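Long-range contacts in putative phosphomethylpyrimidine kinase (Bacteroides thetaiotaomicron, PDB 3MBJ), which probably acts as an ATP-dependent pyridoxal kinase of the ribokinase superfamily, phosphorylating vitamin B6 compounds such as pyridoxal: residues Leu24-Pro29 against Gly224-Ser229; Phe98-Arg103 against Ile137-Val142; Pro214-His219 against Gly255-Phe260. All coordinates share one frame; numbering follows the deposited sequence. Where two conformers were deposited one is given.

Contact 1: residues Leu24-Pro29 against Gly224-Ser229; sequences LTVVIP and GDTFTS. With SO4 (sulfate ion), chain F.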
loop_
_atom_site.group_PDB
_atom_site.type_symbol
_atom_site.label_atom_id
_atom_site.label_comp_id
_atom_site.label_asym_id
_atom_site.label_seq_id
_atom_site.Cartn_x
_atom_site.Cartn_y
_atom_site.Cartn_z
ATOM N N LEU A 24 21.829 -17.711 7.903
ATOM C CA LEU A 24 21.912 -16.772 6.785
ATOM C C LEU A 24 20.698 -16.770 5.882
ATOM O O LEU A 24 20.440 -15.738 5.224
ATOM C CB LEU A 24 23.166 -16.984 5.930
ATOM C CG LEU A 24 24.532 -16.555 6.508
ATOM C CD1 LEU A 24 25.664 -17.083 5.655
ATOM C CD2 LEU A 24 24.669 -15.011 6.741
ATOM N N THR A 25 19.955 -17.880 5.809
ATOM C CA THR A 25 18.824 -17.889 4.904
ATOM C C THR A 25 17.599 -17.178 5.506
ATOM O O THR A 25 16.613 -16.989 4.780
ATOM C CB THR A 25 18.498 -19.298 4.362
ATOM O OG1 THR A 25 18.329 -20.184 5.467
ATOM C CG2 THR A 25 19.664 -19.782 3.476
ATOM N N VAL A 26 17.654 -16.793 6.797
ATOM C CA VAL A 26 16.698 -15.844 7.370
ATOM C C VAL A 26 17.294 -14.432 7.527
ATOM O O VAL A 26 16.691 -13.459 7.119
ATOM C CB VAL A 26 16.056 -16.339 8.711
ATOM C CG1 VAL A 26 15.756 -17.818 8.649
ATOM C CG2 VAL A 26 16.895 -16.014 9.883
ATOM N N VAL A 27 18.511 -14.323 8.040
ATOM C CA VAL A 27 19.160 -13.046 8.168
ATOM C C VAL A 27 19.199 -12.301 6.829
ATOM O O VAL A 27 18.943 -11.077 6.766
ATOM C CB VAL A 27 20.638 -13.213 8.719
ATOM C CG1 VAL A 27 21.320 -11.851 8.848
ATOM C CG2 VAL A 27 20.659 -13.948 10.079
ATOM N N ILE A 28 19.555 -12.977 5.742
ATOM C CA ILE A 28 19.725 -12.238 4.477
ATOM C C ILE A 28 18.390 -11.615 3.964
ATOM O O ILE A 28 18.352 -10.431 3.600
ATOM C CB ILE A 28 20.371 -13.092 3.349
ATOM C CG1 ILE A 28 21.852 -13.294 3.636
ATOM C CG2 ILE A 28 20.206 -12.408 1.985
ATOM C CD1 ILE A 28 22.433 -14.501 2.869
ATOM N N PRO A 29 17.318 -12.420 3.873
ATOM C CA PRO A 29 16.084 -11.855 3.285
ATOM C C PRO A 29 15.397 -10.854 4.208
ATOM O O PRO A 29 14.920 -9.844 3.748
ATOM C CB PRO A 29 15.187 -13.089 3.036
ATOM C CG PRO A 29 15.749 -14.156 3.928
ATOM C CD PRO A 29 17.254 -13.891 3.909
ATOM N N GLY A 224 15.026 -17.622 16.915
ATOM C CA GLY A 224 15.959 -16.680 17.498
ATOM C C GLY A 224 16.645 -15.817 16.476
ATOM O O GLY A 224 16.769 -14.624 16.680
ATOM N N ASP A 225 17.092 -16.417 15.378
ATOM C CA ASP A 225 17.754 -15.669 14.303
ATOM C C ASP A 225 16.777 -14.692 13.620
ATOM O O ASP A 225 17.148 -13.579 13.201
ATOM C CB ASP A 225 18.323 -16.607 13.244
ATOM C CG ASP A 225 19.407 -17.545 13.777
ATOM O OD1 ASP A 225 20.247 -17.105 14.563
ATOM O OD2 ASP A 225 19.476 -18.721 13.353
ATOM N N THR A 226 15.526 -15.116 13.503
ATOM C CA THR A 226 14.493 -14.241 12.987
ATOM C C THR A 226 14.262 -13.039 13.914
ATOM O O THR A 226 14.207 -11.906 13.452
ATOM C CB THR A 226 13.169 -15.041 12.736
ATOM O OG1 THR A 226 13.484 -16.124 11.882
ATOM C CG2 THR A 226 12.064 -14.165 12.032
ATOM N N PHE A 227 14.087 -13.308 15.206
ATOM C CA PHE A 227 13.899 -12.262 16.169
ATOM C C PHE A 227 15.020 -11.211 16.027
ATOM O O PHE A 227 14.768 -10.012 15.824
ATOM C CB PHE A 227 13.900 -12.842 17.575
ATOM C CG PHE A 227 13.625 -11.831 18.642
ATOM C CD1 PHE A 227 12.343 -11.408 18.892
ATOM C CD2 PHE A 227 14.645 -11.328 19.406
ATOM C CE1 PHE A 227 12.090 -10.463 19.871
ATOM C CE2 PHE A 227 14.393 -10.377 20.390
ATOM C CZ PHE A 227 13.119 -9.944 20.617
ATOM N N THR A 228 16.255 -11.678 16.115
ATOM C CA THR A 228 17.359 -10.782 16.291
ATOM C C THR A 228 17.639 -10.057 14.988
ATOM O O THR A 228 18.119 -8.938 15.029
ATOM C CB THR A 228 18.585 -11.504 16.838
ATOM O OG1 THR A 228 18.282 -12.004 18.158
ATOM C CG2 THR A 228 19.763 -10.560 16.929
ATOM N N SER A 229 17.305 -10.676 13.847
ATOM C CA SER A 229 17.364 -9.968 12.560
ATOM C C SER A 229 16.383 -8.807 12.530
ATOM O O SER A 229 16.725 -7.758 12.020
ATOM C CB SER A 229 17.078 -10.889 11.351
ATOM O OG SER A 229 18.019 -11.942 11.266
HETATM S S SO4 F . 15.678 -21.389 17.785
HETATM O O1 SO4 F . 15.835 -22.105 19.050
HETATM O O2 SO4 F . 14.230 -21.244 17.580
HETATM O O3 SO4 F . 16.372 -22.137 16.727
HETATM O O4 SO4 F . 16.279 -20.071 17.882
#
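Two donors of S229 converge on the carbonyl oxygen of D225 one turn earlier: the hydroxyl S229 OG reaches D225 O at 2.7 Å, and the amide of S229 arrives from the opposite face of the carbonyl plane. Serine suits this helix interface because, with its hydroxyl turned back onto the backbone of its own helix, it is small enough to let V27 close in. V27 CG2, set anti to the carbonyl carbon, comes within 3.5 Å of S229 OG, which lies equally near V27 CA. V26 packs beside it. Its CG2 meets D225 CB at 3.7 Å and T226 OG1 at 4.0 Å, crossing both side chains at about a right angle. The polar ends of D225 and T226 turn to S23 N and G222 O. With an alanine in place of S229 the hydroxyl is gone; the contact with V27 would probably slacken and D225 O would lose its second grip from this residue. At the start of helix 223-236, G224 N donates to sulfate O4 (2.9 Å), and G222 N also holds this ion, consistent with the GTGD anion hole of ribokinase-like kinases. The axes of the two short helical segments approach to 9.0 Å, roughly parallel, crossing at -21°. Y82 of strand 80-83 touches both V27 and S229, strand 9-17 backs L24 and V27, and helix 241-260 covers T226 and F227.

Contact 2: residues Phe98-Arg103 against Ile137-Val142; sequences FIKDFR and ITKADV. With SO4 (sulfate ion), chain G.
R103 reaches across to the loop residue K139 with a guanidinium whose donors are shared among a carbonyl, an anion and water. Its NH1 gives a bond of 3.0 Å to K139 O, lying in the carbonyl plane on a lone pair, though the oxygen sits 19° out of the guanidinium plane. The other bond of NH1 is almost straight (173°) and goes to sulfate O1, 3.2 Å away. NH2 faces water 1, which it meets at 2.8 Å and which in turn donates a hydrogen bond to D141 OD2. Water 2 lies between NH2, K139 O and D141 OD1, but its approach to NH2 is too short to be trusted in detail. R103 and D141 are thus bridged by water rather than paired directly; R103 NH2 and D141 OD1 stand 4.2 Å apart, beyond a salt bridge, though the opposite charges probably still attract. D141 OD2 also accepts from I109 N, which ties the carboxylate to strand 108-111.

In one of its two deposited conformers K139, bent at chi2 and chi3, folds its chain over the helix. There NZ donates to sulfate O1 at 2.9 Å, to O3 as well, and to S96 O of helix 89-102. K139 CE packs on I99 CG2 at 3.9 Å, and the ammonium group lies beside K100 CB. Isoleucine thus gives the last methylene of the lysine an apolar surface, while a long, flexible lysine can span from loop to helix.

The sulfate probably comes from the crystallisation liquor. Its binding by R103, and by K139 in this conformer, with the methylenes of K100 alongside, is consistent with a positively charged surface patch able to hold an anion.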
loop_
_atom_site.group_PDB
_atom_site.type_symbol
_atom_site.label_atom_id
_atom_site.label_comp_id
_atom_site.label_asym_id
_atom_site.label_seq_id
_atom_site.Cartn_x
_atom_site.Cartn_y
_atom_site.Cartn_z
ATOM N N PHE A 98 37.838 -9.509 14.128
ATOM C CA PHE A 98 37.113 -8.839 13.032
ATOM C C PHE A 98 36.414 -7.562 13.502
ATOM O O PHE A 98 36.557 -6.510 12.887
ATOM C CB PHE A 98 36.131 -9.826 12.405
ATOM C CG PHE A 98 35.147 -9.221 11.420
ATOM C CD1 PHE A 98 35.580 -8.667 10.215
ATOM C CD2 PHE A 98 33.788 -9.273 11.675
ATOM C CE1 PHE A 98 34.650 -8.134 9.304
ATOM C CE2 PHE A 98 32.858 -8.766 10.768
ATOM C CZ PHE A 98 33.281 -8.186 9.586
ATOM N N ILE A 99 35.702 -7.646 14.626
ATOM C CA ILE A 99 35.024 -6.481 15.199
ATOM C C ILE A 99 36.044 -5.403 15.527
ATOM O O ILE A 99 35.871 -4.244 15.159
ATOM C CB ILE A 99 34.180 -6.869 16.475
ATOM C CG1 ILE A 99 32.939 -7.682 16.067
ATOM C CG2 ILE A 99 33.795 -5.636 17.248
ATOM C CD1 ILE A 99 32.342 -8.611 17.136
ATOM N N LYS A 100 37.138 -5.797 16.180
ATOM C CA LYS A 100 38.193 -4.850 16.506
ATOM C C LYS A 100 38.685 -4.103 15.256
ATOM O O LYS A 100 38.813 -2.892 15.269
ATOM C CB LYS A 100 39.377 -5.541 17.218
ATOM C CG LYS A 100 40.337 -4.575 17.981
ATOM C CD LYS A 100 41.584 -5.276 18.649
ATOM C CE LYS A 100 41.220 -6.506 19.541
ATOM N NZ LYS A 100 42.419 -7.220 20.199
ATOM N N ASP A 101 38.974 -4.824 14.187
ATOM C CA ASP A 101 39.554 -4.194 13.020
ATOM C C ASP A 101 38.553 -3.382 12.211
ATOM O O ASP A 101 38.941 -2.439 11.560
ATOM C CB ASP A 101 40.192 -5.247 12.114
ATOM C CG ASP A 101 41.503 -5.803 12.696
ATOM O OD1 ASP A 101 42.071 -5.125 13.586
ATOM O OD2 ASP A 101 41.958 -6.902 12.287
ATOM N N PHE A 102 37.286 -3.755 12.216
ATOM C CA PHE A 102 36.308 -3.125 11.295
ATOM C C PHE A 102 35.336 -2.161 11.987
ATOM O O PHE A 102 34.552 -1.497 11.301
ATOM C CB PHE A 102 35.525 -4.192 10.518
ATOM C CG PHE A 102 36.287 -4.772 9.346
ATOM C CD1 PHE A 102 37.285 -5.725 9.544
ATOM C CD2 PHE A 102 36.023 -4.349 8.056
ATOM C CE1 PHE A 102 37.986 -6.255 8.490
ATOM C CE2 PHE A 102 36.720 -4.897 6.983
ATOM C CZ PHE A 102 37.710 -5.836 7.201
ATOM N N ARG A 103 35.373 -2.066 13.318
ATOM C CA ARG A 103 34.451 -1.172 13.986
ATOM C C ARG A 103 34.758 0.300 13.707
ATOM O O ARG A 103 35.892 0.672 13.481
ATOM C CB ARG A 103 34.324 -1.458 15.494
ATOM C CG ARG A 103 35.409 -0.960 16.367
ATOM C CD ARG A 103 35.167 -1.467 17.817
ATOM N NE ARG A 103 33.857 -1.052 18.280
ATOM C CZ ARG A 103 33.083 -1.697 19.158
ATOM N NH1 ARG A 103 33.464 -2.828 19.766
ATOM N NH2 ARG A 103 31.889 -1.167 19.449
ATOM N N ILE A 137 31.042 -10.611 24.209
ATOM C CA ILE A 137 29.941 -9.651 24.411
ATOM C C ILE A 137 30.398 -8.339 25.046
ATOM O O ILE A 137 29.718 -7.331 24.960
ATOM C CB ILE A 137 28.766 -10.261 25.251
ATOM C CG1 ILE A 137 29.193 -10.519 26.698
ATOM C CG2 ILE A 137 28.222 -11.518 24.556
ATOM C CD1 ILE A 137 28.202 -10.109 27.721
ATOM N N THR A 138 31.569 -8.335 25.670
ATOM C CA THR A 138 32.133 -7.085 26.140
ATOM C C THR A 138 32.266 -6.075 24.971
ATOM O O THR A 138 32.149 -4.879 25.203
ATOM C CB THR A 138 33.487 -7.301 26.886
ATOM O OG1 THR A 138 34.484 -7.713 25.950
ATOM C CG2 THR A 138 33.362 -8.383 27.994
ATOM N N LYS A 139 32.476 -6.564 23.740
ATOM C CA LYS A 139 32.600 -5.698 22.555
ATOM C C LYS A 139 31.274 -5.310 21.861
ATOM O O LYS A 139 31.284 -4.535 20.901
ATOM C CB LYS A 139 33.504 -6.372 21.521
ATOM C CG LYS A 139 34.498 -7.357 22.122
ATOM C CD LYS A 139 35.914 -7.137 21.592
ATOM C CE LYS A 139 35.985 -7.178 20.059
ATOM N NZ LYS A 139 37.375 -6.885 19.623
ATOM N N ALA A 140 30.151 -5.837 22.348
ATOM C CA ALA A 140 28.854 -5.687 21.676
ATOM C C ALA A 140 28.054 -4.514 22.252
ATOM O O ALA A 140 28.182 -4.167 23.433
ATOM C CB ALA A 140 28.035 -6.992 21.766
ATOM N N ASP A 141 27.235 -3.912 21.401
ATOM C CA ASP A 141 26.296 -2.872 21.821
ATOM C C ASP A 141 24.949 -3.433 22.209
ATOM O O ASP A 141 24.278 -2.873 23.080
ATOM C CB ASP A 141 26.086 -1.893 20.682
ATOM C CG ASP A 141 27.347 -1.220 20.265
ATOM O OD1 ASP A 141 28.046 -0.729 21.172
ATOM O OD2 ASP A 141 27.633 -1.162 19.039
ATOM N N VAL A 142 24.532 -4.501 21.509
ATOM C CA VAL A 142 23.234 -5.175 21.723
ATOM C C VAL A 142 23.436 -6.690 21.739
ATOM O O VAL A 142 24.006 -7.245 20.799
ATOM C CB VAL A 142 22.238 -4.826 20.583
ATOM C CG1 VAL A 142 20.943 -5.603 20.736
ATOM C CG2 VAL A 142 21.961 -3.320 20.602
HETATM S S SO4 G . 37.233 -3.402 20.336
HETATM O O1 SO4 G . 36.387 -4.132 19.393
HETATM O O2 SO4 G . 37.744 -2.199 19.671
HETATM O O3 SO4 G . 38.331 -4.261 20.762
HETATM O O4 SO4 G . 36.469 -3.064 21.534
HETATM O O HOH W 1 29.737 0.454 18.640
HETATM O O HOH W 2 30.596 -1.835 21.494
#

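Contact 3: residues Pro214-His219 against Gly255-Phe260; sequences PYLPAH and GIRATF
L216 lays its CD2 methyl over one face of the F260 ring, a CH-pi contact 4.3 Å from the centroid and 27° off the ring normal. The same methyl comes within 4.0 Å of R257 CD, and the guanidinium of R257 turns a face to the leucine end, leaving L216 wedged between two flat groups. A branched leucine suits the place, because its CB can still rest against I256 CG2 while the tip spreads over ring and arginine.

The rim of F260 is met by the next two residues. P217 O and A218 CB lie at the ring edge in its plane, the latter 3.9 Å from F260 CD1, while P217 CD touches F260 CZ at 3.8 Å with the two side chains crossing at about a right angle. The ring extends this far because CG stands anti to the backbone N of F260 (chi1 -166°), carrying the phenyl off the helix toward the loop.

P217 is the centre of an inverse gamma turn closed by A218 N to L216 O (2.8 Å). The ring of proline favours the phi that this turn needs, and the tight bend brings residues 216 to 218 round the phenyl group. On the helix, R257 engages Y288 of the third subunit by a cation-pi interaction, and F260 packs on the same tyrosine, so the contact adjoins a subunit interface. The arrangement is mainly apolar packing of a gamma-turn loop on a helix, with an arginine at its border: within the ribokinase-like fold, the connection from strand 207-214 to helix 223-236, which begins at the probable anion hole, lies against the C-terminal part of helix 241-260.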
loop_
_atom_site.group_PDB
_atom_site.type_symbol
_atom_site.label_atom_id
_atom_site.label_comp_id
_atom_site.label_asym_id
_atom_site.label_seq_id
_atom_site.Cartn_x
_atom_site.Cartn_y
_atom_site.Cartn_z
ATOM N N PRO A 214 1.096 -13.741 23.215
ATOM C CA PRO A 214 0.673 -15.145 23.257
ATOM C C PRO A 214 1.781 -16.145 22.946
ATOM O O PRO A 214 2.693 -15.861 22.187
ATOM C CB PRO A 214 -0.423 -15.216 22.194
ATOM C CG PRO A 214 -0.959 -13.853 22.138
ATOM C CD PRO A 214 0.218 -12.948 22.339
ATOM N N TYR A 215 1.693 -17.307 23.576
ATOM C CA TYR A 215 2.591 -18.401 23.280
ATOM C C TYR A 215 1.842 -19.609 22.672
ATOM O O TYR A 215 0.947 -20.157 23.283
ATOM C CB TYR A 215 3.327 -18.783 24.553
ATOM C CG TYR A 215 3.965 -20.119 24.449
ATOM C CD1 TYR A 215 5.145 -20.292 23.741
ATOM C CD2 TYR A 215 3.350 -21.229 25.016
ATOM C CE1 TYR A 215 5.702 -21.538 23.626
ATOM C CE2 TYR A 215 3.896 -22.468 24.912
ATOM C CZ TYR A 215 5.070 -22.626 24.223
ATOM O OH TYR A 215 5.588 -23.898 24.150
ATOM N N LEU A 216 2.210 -19.989 21.450
ATOM C CA LEU A 216 1.627 -21.159 20.766
ATOM C C LEU A 216 2.569 -22.356 20.994
ATOM O O LEU A 216 3.781 -22.191 20.991
ATOM C CB LEU A 216 1.405 -20.851 19.280
ATOM C CG LEU A 216 0.237 -19.864 19.022
ATOM C CD1 LEU A 216 0.626 -18.394 19.320
ATOM C CD2 LEU A 216 -0.370 -20.027 17.607
ATOM N N PRO A 217 2.017 -23.548 21.276
ATOM C CA PRO A 217 2.905 -24.678 21.622
ATOM C C PRO A 217 3.581 -25.303 20.400
ATOM O O PRO A 217 3.175 -26.354 19.938
ATOM C CB PRO A 217 1.956 -25.679 22.304
ATOM C CG PRO A 217 0.640 -25.445 21.627
ATOM C CD PRO A 217 0.596 -23.933 21.311
ATOM N N ALA A 218 4.608 -24.647 19.879
ATOM C CA ALA A 218 5.357 -25.172 18.734
ATOM C C ALA A 218 6.754 -24.530 18.735
ATOM O O ALA A 218 6.893 -23.351 19.027
ATOM C CB ALA A 218 4.619 -24.884 17.461
ATOM N N HIS A 219 7.781 -25.328 18.479
ATOM C CA HIS A 219 9.131 -24.834 18.362
ATOM C C HIS A 219 9.485 -24.816 16.872
ATOM O O HIS A 219 9.408 -25.837 16.205
ATOM C CB HIS A 219 10.110 -25.731 19.139
ATOM C CG HIS A 219 11.568 -25.408 18.900
ATOM N ND1 HIS A 219 12.125 -24.186 19.219
ATOM C CD2 HIS A 219 12.582 -26.154 18.380
ATOM C CE1 HIS A 219 13.411 -24.185 18.897
ATOM N NE2 HIS A 219 13.716 -25.369 18.395
ATOM N N GLY A 255 4.177 -14.692 12.019
ATOM C CA GLY A 255 4.705 -15.841 11.286
ATOM C C GLY A 255 4.269 -17.159 11.864
ATOM O O GLY A 255 3.935 -18.067 11.119
ATOM N N ILE A 256 4.288 -17.285 13.196
ATOM C CA ILE A 256 3.814 -18.485 13.830
ATOM C C ILE A 256 2.316 -18.684 13.545
ATOM O O ILE A 256 1.909 -19.788 13.238
ATOM C CB ILE A 256 4.071 -18.480 15.381
ATOM C CG1 ILE A 256 5.570 -18.589 15.705
ATOM C CG2 ILE A 256 3.340 -19.642 16.034
ATOM C CD1 ILE A 256 5.934 -18.273 17.196
ATOM N N ARG A 257 1.495 -17.633 13.667
ATOM C CA ARG A 257 0.056 -17.724 13.339
ATOM C C ARG A 257 -0.190 -18.188 11.874
ATOM O O ARG A 257 -1.135 -18.943 11.592
ATOM C CB ARG A 257 -0.645 -16.352 13.557
ATOM C CG ARG A 257 -0.753 -15.905 15.025
ATOM C CD ARG A 257 -1.719 -16.778 15.716
ATOM N NE ARG A 257 -2.137 -16.235 16.992
ATOM C CZ ARG A 257 -3.117 -16.768 17.712
ATOM N NH1 ARG A 257 -3.772 -17.808 17.253
ATOM N NH2 ARG A 257 -3.478 -16.230 18.848
ATOM N N ALA A 258 0.623 -17.671 10.953
ATOM C CA ALA A 258 0.577 -18.088 9.549
ATOM C C ALA A 258 1.020 -19.552 9.367
ATOM O O ALA A 258 0.703 -20.143 8.373
ATOM C CB ALA A 258 1.448 -17.132 8.674
ATOM N N THR A 259 1.720 -20.157 10.341
ATOM C CA THR A 259 2.279 -21.492 10.196
ATOM C C THR A 259 1.498 -22.581 10.955
ATOM O O THR A 259 1.199 -23.638 10.394
ATOM C CB THR A 259 3.752 -21.482 10.646
ATOM O OG1 THR A 259 4.474 -20.421 9.962
ATOM C CG2 THR A 259 4.437 -22.902 10.416
ATOM N N PHE A 260 1.187 -22.314 12.231
ATOM C CA PHE A 260 0.536 -23.254 13.166
ATOM C C PHE A 260 -0.788 -23.909 12.744
ATOM O O PHE A 260 -1.097 -25.008 13.149
ATOM C CB PHE A 260 0.360 -22.522 14.518
ATOM C CG PHE A 260 0.009 -23.422 15.679
ATOM C CD1 PHE A 260 1.006 -24.072 16.396
ATOM C CD2 PHE A 260 -1.303 -23.548 16.095
ATOM C CE1 PHE A 260 0.683 -24.866 17.504
ATOM C CE2 PHE A 260 -1.636 -24.363 17.181
ATOM C CZ PHE A 260 -0.638 -25.030 17.877
#

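Overall arrangement
From the N terminus, helix 24-33 follows the first strand and supplies the opening side of contact 1, whose partner follows 195 residues on. Within that long loop, contact 2 opens and closes completely, tying the end of helix 89-102 to the connection before strand 142-143. Contact 3 opens at 214-219, before contact 1 closes at 224-229, and itself closes at 255-260, so these two cross along the chain. The successive helices 223-236 and 241-260 link them. Contact 1 is buried near the centre of the folded chain; contacts 2 and 3, with centres 34 Å apart, lie at the surface on opposite sides of that centre.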